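Local coordinates for protein iminosuccinate reductase (Paracoccus denitrificans, PDB 6RQA) that catalyses the NADH-dependent reduction of iminosuccinate to L-aspartate, the step that regenerates the amino donor of the beta-hydroxyaspartate cycle, at residues 86-91 and 317-322; 188-193 and 198-203. All coordinates share one frame; numbering follows the deposited sequence.

Contact 1. Residues 86-91 and 317-322; sequences GLKAGG and LQDLAV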
ATOM      1  N   GLY A  86      -5.661   5.319  -6.782  1.00 26.64           N
ATOM      2  CA  GLY A  86      -4.460   5.580  -6.008  1.00 36.86           C
ATOM      3  C   GLY A  86      -4.627   5.112  -4.572  1.00 37.25           C
ATOM      4  O   GLY A  86      -5.381   4.180  -4.293  1.00 34.75           O
ATOM      5  N   LEU A  87      -3.905   5.787  -3.681  1.00 30.90           N
ATOM      6  CA  LEU A  87      -3.889   5.422  -2.273  1.00 40.65           C
ATOM      7  C   LEU A  87      -3.350   6.590  -1.462  1.00 35.84           C
ATOM      8  O   LEU A  87      -2.717   7.504  -1.998  1.00 38.40           O
ATOM      9  CB  LEU A  87      -3.032   4.177  -2.021  1.00 35.04           C
ATOM     10  CG  LEU A  87      -1.517   4.410  -2.063  1.00 35.82           C
ATOM     11  CD1 LEU A  87      -0.788   3.350  -1.261  1.00 23.89           C
ATOM     12  CD2 LEU A  87      -0.994   4.446  -3.493  1.00 37.09           C
ATOM     13  N   LYS A  88      -3.606   6.542  -0.160  1.00 37.29           N
ATOM     14  CA  LYS A  88      -2.938   7.401   0.806  1.00 29.96           C
ATOM     15  C   LYS A  88      -2.026   6.535   1.660  1.00 32.84           C
ATOM     16  O   LYS A  88      -2.461   5.512   2.199  1.00 37.42           O
ATOM     17  CB  LYS A  88      -3.938   8.153   1.688  1.00 32.31           C
ATOM     18  CG  LYS A  88      -3.282   9.216   2.566  1.00 40.87           C
ATOM     19  CD  LYS A  88      -4.294   9.993   3.397  1.00 33.05           C
ATOM     20  CE  LYS A  88      -4.844   9.150   4.535  1.00 32.32           C
ATOM     21  NZ  LYS A  88      -5.820   9.914   5.358  1.00 25.49           N
ATOM     22  N   ALA A  89      -0.763   6.935   1.764  1.00 25.77           N
ATOM     23  CA  ALA A  89       0.228   6.212   2.541  1.00 27.24           C
ATOM     24  C   ALA A  89       0.703   7.076   3.699  1.00 38.02           C
ATOM     25  O   ALA A  89       0.750   8.306   3.599  1.00 32.59           O
ATOM     26  CB  ALA A  89       1.420   5.792   1.673  1.00 24.66           C
ATOM     27  N   GLY A  90       1.056   6.421   4.801  1.00 37.23           N
ATOM     28  CA  GLY A  90       1.499   7.118   5.991  1.00 36.84           C
ATOM     29  C   GLY A  90       0.842   6.579   7.242  1.00 37.33           C
ATOM     30  O   GLY A  90       0.446   5.411   7.284  1.00 37.07           O
ATOM     31  N   GLY A  91       0.720   7.416   8.269  1.00 37.69           N
ATOM     32  CA  GLY A  91       0.084   6.988   9.497  1.00 35.80           C
ATOM     33  C   GLY A  91       0.359   7.869  10.699  1.00 46.87           C
ATOM     34  O   GLY A  91       0.265   9.098  10.616  1.00 37.05           O
ATOM     35  N   LEU A 317     -11.098   6.288  -0.394  1.00 38.81           N
ATOM     36  CA  LEU A 317     -11.745   7.038  -1.466  1.00 34.52           C
ATOM     37  C   LEU A 317     -11.979   8.490  -1.072  1.00 30.82           C
ATOM     38  O   LEU A 317     -11.929   9.381  -1.928  1.00 30.06           O
ATOM     39  CB  LEU A 317     -13.067   6.377  -1.857  1.00 29.01           C
ATOM     40  CG  LEU A 317     -13.001   5.041  -2.603  1.00 30.62           C
ATOM     41  CD1 LEU A 317     -14.400   4.490  -2.819  1.00 26.20           C
ATOM     42  CD2 LEU A 317     -12.273   5.185  -3.930  1.00 24.66           C
ATOM     43  N   GLN A 318     -12.238   8.749   0.213  1.00 30.36           N
ATOM     44  CA  GLN A 318     -12.379  10.126   0.676  1.00 30.00           C
ATOM     45  C   GLN A 318     -11.098  10.916   0.442  1.00 26.13           C
ATOM     46  O   GLN A 318     -11.141  12.060  -0.026  1.00 23.52           O
ATOM     47  CB  GLN A 318     -12.765  10.143   2.155  1.00 39.81           C
ATOM     48  CG  GLN A 318     -14.147   9.582   2.437  1.00 43.63           C
ATOM     49  CD  GLN A 318     -14.357   9.262   3.904  1.00 40.72           C
ATOM     50  OE1 GLN A 318     -13.399   9.103   4.659  1.00 41.08           O
ATOM     51  NE2 GLN A 318     -15.615   9.165   4.314  1.00 46.03           N
ATOM     52  N   ASP A 319      -9.946  10.316   0.754  1.00 30.22           N
ATOM     53  CA  ASP A 319      -8.671  10.966   0.471  1.00 30.68           C
ATOM     54  C   ASP A 319      -8.459  11.132  -1.028  1.00 38.69           C
ATOM     55  O   ASP A 319      -7.986  12.179  -1.484  1.00 31.73           O
ATOM     56  CB  ASP A 319      -7.526  10.159   1.084  1.00 39.22           C
ATOM     57  CG  ASP A 319      -7.693   9.949   2.575  1.00 52.01           C
ATOM     58  OD1 ASP A 319      -7.805  10.952   3.311  1.00 55.41           O
ATOM     59  OD2 ASP A 319      -7.720   8.777   3.009  1.00 47.98           O
ATOM     60  N   LEU A 320      -8.803  10.108  -1.812  1.00 44.44           N
ATOM     61  CA  LEU A 320      -8.617  10.187  -3.257  1.00 29.16           C
ATOM     62  C   LEU A 320      -9.485  11.278  -3.869  1.00 27.10           C
ATOM     63  O   LEU A 320      -9.025  12.040  -4.728  1.00 37.71           O
ATOM     64  CB  LEU A 320      -8.922   8.836  -3.903  1.00 31.33           C
ATOM     65  CG  LEU A 320      -8.020   7.659  -3.526  1.00 42.85           C
ATOM     66  CD1 LEU A 320      -8.442   6.403  -4.272  1.00 34.53           C
ATOM     67  CD2 LEU A 320      -6.562   7.986  -3.807  1.00 44.94           C
ATOM     68  N   ALA A 321     -10.744  11.373  -3.434  1.00 32.70           N
ATOM     69  CA  ALA A 321     -11.653  12.356  -4.013  1.00 28.48           C
ATOM     70  C   ALA A 321     -11.209  13.778  -3.703  1.00 34.22           C
ATOM     71  O   ALA A 321     -11.258  14.654  -4.574  1.00 38.02           O
ATOM     72  CB  ALA A 321     -13.075  12.121  -3.506  1.00 24.33           C
ATOM     73  N   VAL A 322     -10.769  14.027  -2.469  1.00 31.36           N
ATOM     74  CA  VAL A 322     -10.384  15.383  -2.097  1.00 31.50           C
ATOM     75  C   VAL A 322      -9.020  15.740  -2.680  1.00 36.14           C
ATOM     76  O   VAL A 322      -8.729  16.921  -2.903  1.00 44.23           O
ATOM     77  CB  VAL A 322     -10.416  15.544  -0.566  1.00 37.00           C
ATOM     78  CG1 VAL A 322      -9.222  14.854   0.083  1.00 42.63           C
ATOM     79  CG2 VAL A 322     -10.473  17.011  -0.181  1.00 58.82           C
TER

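Contact 2. Residues 188-193 and 198-203; sequences RLADTA and LPFEAV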
ATOM      1  N   ARG A 188     -10.093  26.078  22.014  1.00 31.85           N
ATOM      2  CA  ARG A 188     -10.078  25.860  20.572  1.00 41.04           C
ATOM      3  C   ARG A 188     -11.492  25.827  20.004  1.00 43.82           C
ATOM      4  O   ARG A 188     -11.728  26.295  18.884  1.00 50.05           O
ATOM      5  CB  ARG A 188      -9.332  24.566  20.249  1.00 46.51           C
ATOM      6  CG  ARG A 188      -9.186  24.275  18.766  1.00 49.32           C
ATOM      7  CD  ARG A 188      -8.163  23.175  18.531  1.00 53.42           C
ATOM      8  NE  ARG A 188      -8.101  22.769  17.130  1.00 64.76           N
ATOM      9  CZ  ARG A 188      -7.296  23.318  16.228  1.00 76.27           C
ATOM     10  NH1 ARG A 188      -7.308  22.885  14.974  1.00 69.13           N
ATOM     11  NH2 ARG A 188      -6.477  24.302  16.578  1.00 79.83           N
ATOM     12  N   LEU A 189     -12.448  25.283  20.761  1.00 43.31           N
ATOM     13  CA  LEU A 189     -13.836  25.284  20.312  1.00 38.11           C
ATOM     14  C   LEU A 189     -14.434  26.683  20.369  1.00 47.73           C
ATOM     15  O   LEU A 189     -15.164  27.090  19.457  1.00 39.35           O
ATOM     16  CB  LEU A 189     -14.665  24.315  21.154  1.00 37.68           C
ATOM     17  CG  LEU A 189     -14.258  22.841  21.122  1.00 38.06           C
ATOM     18  CD1 LEU A 189     -15.216  22.003  21.958  1.00 31.96           C
ATOM     19  CD2 LEU A 189     -14.198  22.330  19.690  1.00 32.67           C
ATOM     20  N   ALA A 190     -14.140  27.436  21.433  1.00 52.70           N
ATOM     21  CA  ALA A 190     -14.690  28.781  21.558  1.00 40.32           C
ATOM     22  C   ALA A 190     -14.132  29.712  20.490  1.00 37.57           C
ATOM     23  O   ALA A 190     -14.869  30.526  19.924  1.00 36.22           O
ATOM     24  CB  ALA A 190     -14.411  29.334  22.955  1.00 34.39           C
ATOM     25  N   ASP A 191     -12.833  29.602  20.197  1.00 41.70           N
ATOM     26  CA  ASP A 191     -12.220  30.466  19.193  1.00 43.58           C
ATOM     27  C   ASP A 191     -12.858  30.259  17.824  1.00 44.80           C
ATOM     28  O   ASP A 191     -13.232  31.225  17.148  1.00 49.75           O
ATOM     29  CB  ASP A 191     -10.713  30.213  19.130  1.00 49.13           C
ATOM     30  CG  ASP A 191      -9.973  30.804  20.316  1.00 59.03           C
ATOM     31  OD1 ASP A 191     -10.625  31.444  21.168  1.00 55.54           O
ATOM     32  OD2 ASP A 191      -8.739  30.632  20.393  1.00 64.20           O
ATOM     33  N   THR A 192     -12.995  29.001  17.398  1.00 39.32           N
ATOM     34  CA  THR A 192     -13.602  28.729  16.100  1.00 46.00           C
ATOM     35  C   THR A 192     -15.091  29.055  16.097  1.00 35.36           C
ATOM     36  O   THR A 192     -15.630  29.465  15.063  1.00 34.96           O
ATOM     37  CB  THR A 192     -13.370  27.271  15.702  1.00 45.75           C
ATOM     38  OG1 THR A 192     -13.906  26.404  16.709  1.00 55.75           O
ATOM     39  CG2 THR A 192     -11.883  27.002  15.552  1.00 43.39           C
ATOM     40  N   ALA A 193     -15.767  28.885  17.236  1.00 30.50           N
ATOM     41  CA  ALA A 193     -17.154  29.325  17.334  1.00 35.78           C
ATOM     42  C   ALA A 193     -17.271  30.832  17.148  1.00 45.60           C
ATOM     43  O   ALA A 193     -18.285  31.318  16.632  1.00 47.29           O
ATOM     44  CB  ALA A 193     -17.750  28.905  18.678  1.00 31.52           C
ATOM     45  N   LEU A 198     -20.946  32.185  16.193  1.00 41.89           N
ATOM     46  CA  LEU A 198     -21.827  31.360  16.996  1.00 44.64           C
ATOM     47  C   LEU A 198     -21.411  31.423  18.458  1.00 48.41           C
ATOM     48  O   LEU A 198     -20.215  31.302  18.763  1.00 49.90           O
ATOM     49  CB  LEU A 198     -21.801  29.902  16.509  1.00 32.01           C
ATOM     50  CG  LEU A 198     -22.354  29.636  15.109  1.00 31.83           C
ATOM     51  CD1 LEU A 198     -22.127  28.185  14.713  1.00 31.18           C
ATOM     52  CD2 LEU A 198     -23.830  29.982  15.054  1.00 32.32           C
ATOM     53  N   PRO A 199     -22.347  31.608  19.385  1.00 38.23           N
ATOM     54  CA  PRO A 199     -21.987  31.596  20.806  1.00 41.53           C
ATOM     55  C   PRO A 199     -21.625  30.195  21.272  1.00 45.08           C
ATOM     56  O   PRO A 199     -22.173  29.195  20.800  1.00 49.42           O
ATOM     57  CB  PRO A 199     -23.256  32.105  21.497  1.00 35.37           C
ATOM     58  CG  PRO A 199     -24.359  31.744  20.552  1.00 35.26           C
ATOM     59  CD  PRO A 199     -23.781  31.867  19.173  1.00 34.34           C
ATOM     60  N   PHE A 200     -20.684  30.130  22.210  1.00 35.65           N
ATOM     61  CA  PHE A 200     -20.190  28.867  22.738  1.00 36.64           C
ATOM     62  C   PHE A 200     -20.362  28.825  24.249  1.00 49.93           C
ATOM     63  O   PHE A 200     -20.223  29.846  24.929  1.00 62.92           O
ATOM     64  CB  PHE A 200     -18.716  28.650  22.377  1.00 33.81           C
ATOM     65  CG  PHE A 200     -18.125  27.400  22.966  1.00 38.21           C
ATOM     66  CD1 PHE A 200     -18.341  26.168  22.369  1.00 44.68           C
ATOM     67  CD2 PHE A 200     -17.354  27.455  24.118  1.00 40.23           C
ATOM     68  CE1 PHE A 200     -17.802  25.014  22.909  1.00 55.03           C
ATOM     69  CE2 PHE A 200     -16.811  26.304  24.663  1.00 48.99           C
ATOM     70  CZ  PHE A 200     -17.035  25.082  24.058  1.00 56.74           C
ATOM     71  N   GLU A 201     -20.662  27.636  24.768  1.00 49.34           N
ATOM     72  CA  GLU A 201     -20.775  27.408  26.205  1.00 44.02           C
ATOM     73  C   GLU A 201     -20.193  26.044  26.532  1.00 54.92           C
ATOM     74  O   GLU A 201     -20.697  25.024  26.055  1.00 50.66           O
ATOM     75  CB  GLU A 201     -22.232  27.488  26.675  1.00 37.80           C
ATOM     76  CG  GLU A 201     -22.434  26.972  28.094  1.00 39.22           C
ATOM     77  CD  GLU A 201     -23.884  27.007  28.536  1.00 56.72           C
ATOM     78  OE1 GLU A 201     -24.132  27.149  29.752  1.00 63.30           O
ATOM     79  OE2 GLU A 201     -24.775  26.892  27.670  1.00 62.88           O
ATOM     80  N   ALA A 202     -19.201  25.982  27.410  1.00 47.71           N
ATOM     81  CA  ALA A 202     -18.657  24.676  27.829  1.00 43.80           C
ATOM     82  C   ALA A 202     -19.674  24.004  28.736  1.00 48.45           C
ATOM     83  O   ALA A 202     -20.231  24.682  29.545  1.00 55.61           O
ATOM     84  CB  ALA A 202     -17.362  24.870  28.547  1.00 47.49           C
ATOM     85  N   VAL A 203     -19.902  22.710  28.588  1.00 43.74           N
ATOM     86  CA  VAL A 203     -20.901  22.006  29.428  1.00 43.90           C
ATOM     87  C   VAL A 203     -20.388  20.627  29.800  1.00 48.86           C
ATOM     88  O   VAL A 203     -19.306  20.292  29.438  1.00 56.82           O
ATOM     89  CB  VAL A 203     -22.247  21.837  28.722  1.00 45.11           C
ATOM     90  CG1 VAL A 203     -22.948  23.150  28.490  1.00 45.16           C
ATOM     91  CG2 VAL A 203     -22.103  21.052  27.444  1.00 47.43           C
TER

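Contact 1. Residues 86-91 and 317-322
The carboxylate oxygen OD1 of D319 is gripped by two basic groups: it forms a salt bridge with NZ of K88 at 3.0 Å, in which the hydrogen bond itself is weak, and a second with NE of R131, a residue that binds NAD+. The ammonium sits over one face of the carboxylate rather than in its plane, with K88 NZ 3.2 Å from D319 OD2, in keeping with the weakness of the bond to OD1. K88 leaves the strand with CG anti to the backbone N (chi1 -171°) and bends at chi3 (73°), which brings its last carbons against the acid group, CD lying 3.5 Å from CG of D319. T128 supplies a further hydrogen bond to K88 NZ. One residue along the helix, L320 presses on the strand backbone instead, its CD2 3.5 Å from the backbone N of L87, close to the carbonyl carbon of G86. The strand and helix segments run at 108° to each other, 7.7 Å apart at closest approach. K88 is probably the proton donor or acceptor of the reaction; the shared carboxylate links this probable catalytic group to an arginine of the cofactor site and probably helps to position both.

Contact 2. Residues 188-193 and 198-203
The phenyl ring of F200 lies against the helix 188-193, with the backbone N of A190 over the centre of one face, 4.1 Å above its plane. Two torsions explain this position: CG is anti to the backbone N (chi1 176°), and chi2 of 81° turns the ring so that a face meets the helix. On that same face the methyl of A190 lies near CD2 of F200 (CB 3.7 Å away) and the methylene of L189 near CE1 (CB 3.7 Å away). The L189 side chain slants across the CE1-CZ end of the ring, where its CD1 adds a looser contact. Nearer the turn, the methyl of A193 packs on CB of F200 at 3.8 Å. The chain reversal is closed by a backbone hydrogen bond from N of L198 to O of A193, 2.8 Å long and nearly straight. L189 also reaches M164 of helix 158-170, while F200 meets V176 of the adjacent strand. With the helix and strand axes almost antiparallel (169°), the contact joins the second and third elements of a beta-alpha-beta unit, 175-179, 186-195 and 200-202, in the parallel sheet of a Rossmann-type NAD-binding domain.

In the fold
The two contacts illustrate how chemistry follows position in the two-domain fold of the ornithine cyclodeaminase/mu-crystallin family. Contact 1 is buried and joins elements distant in sequence, strand 84-92 of the mixed sheet and helix 316-333, which follows the last strand of the parallel sheet to be reached along the chain. Contact 2 is local and only partly buried, made by neighbouring elements at the outermost strand of that parallel sheet. Their centres lie 31 Å apart, on opposite sides of the chain's centre, and the segments do not touch. Charge pairing close to the cofactor site, beside leucine packing on the strand backbone, marks the first, whereas apolar packing and one main-chain bond make up the second, farther out in the nucleotide-binding half.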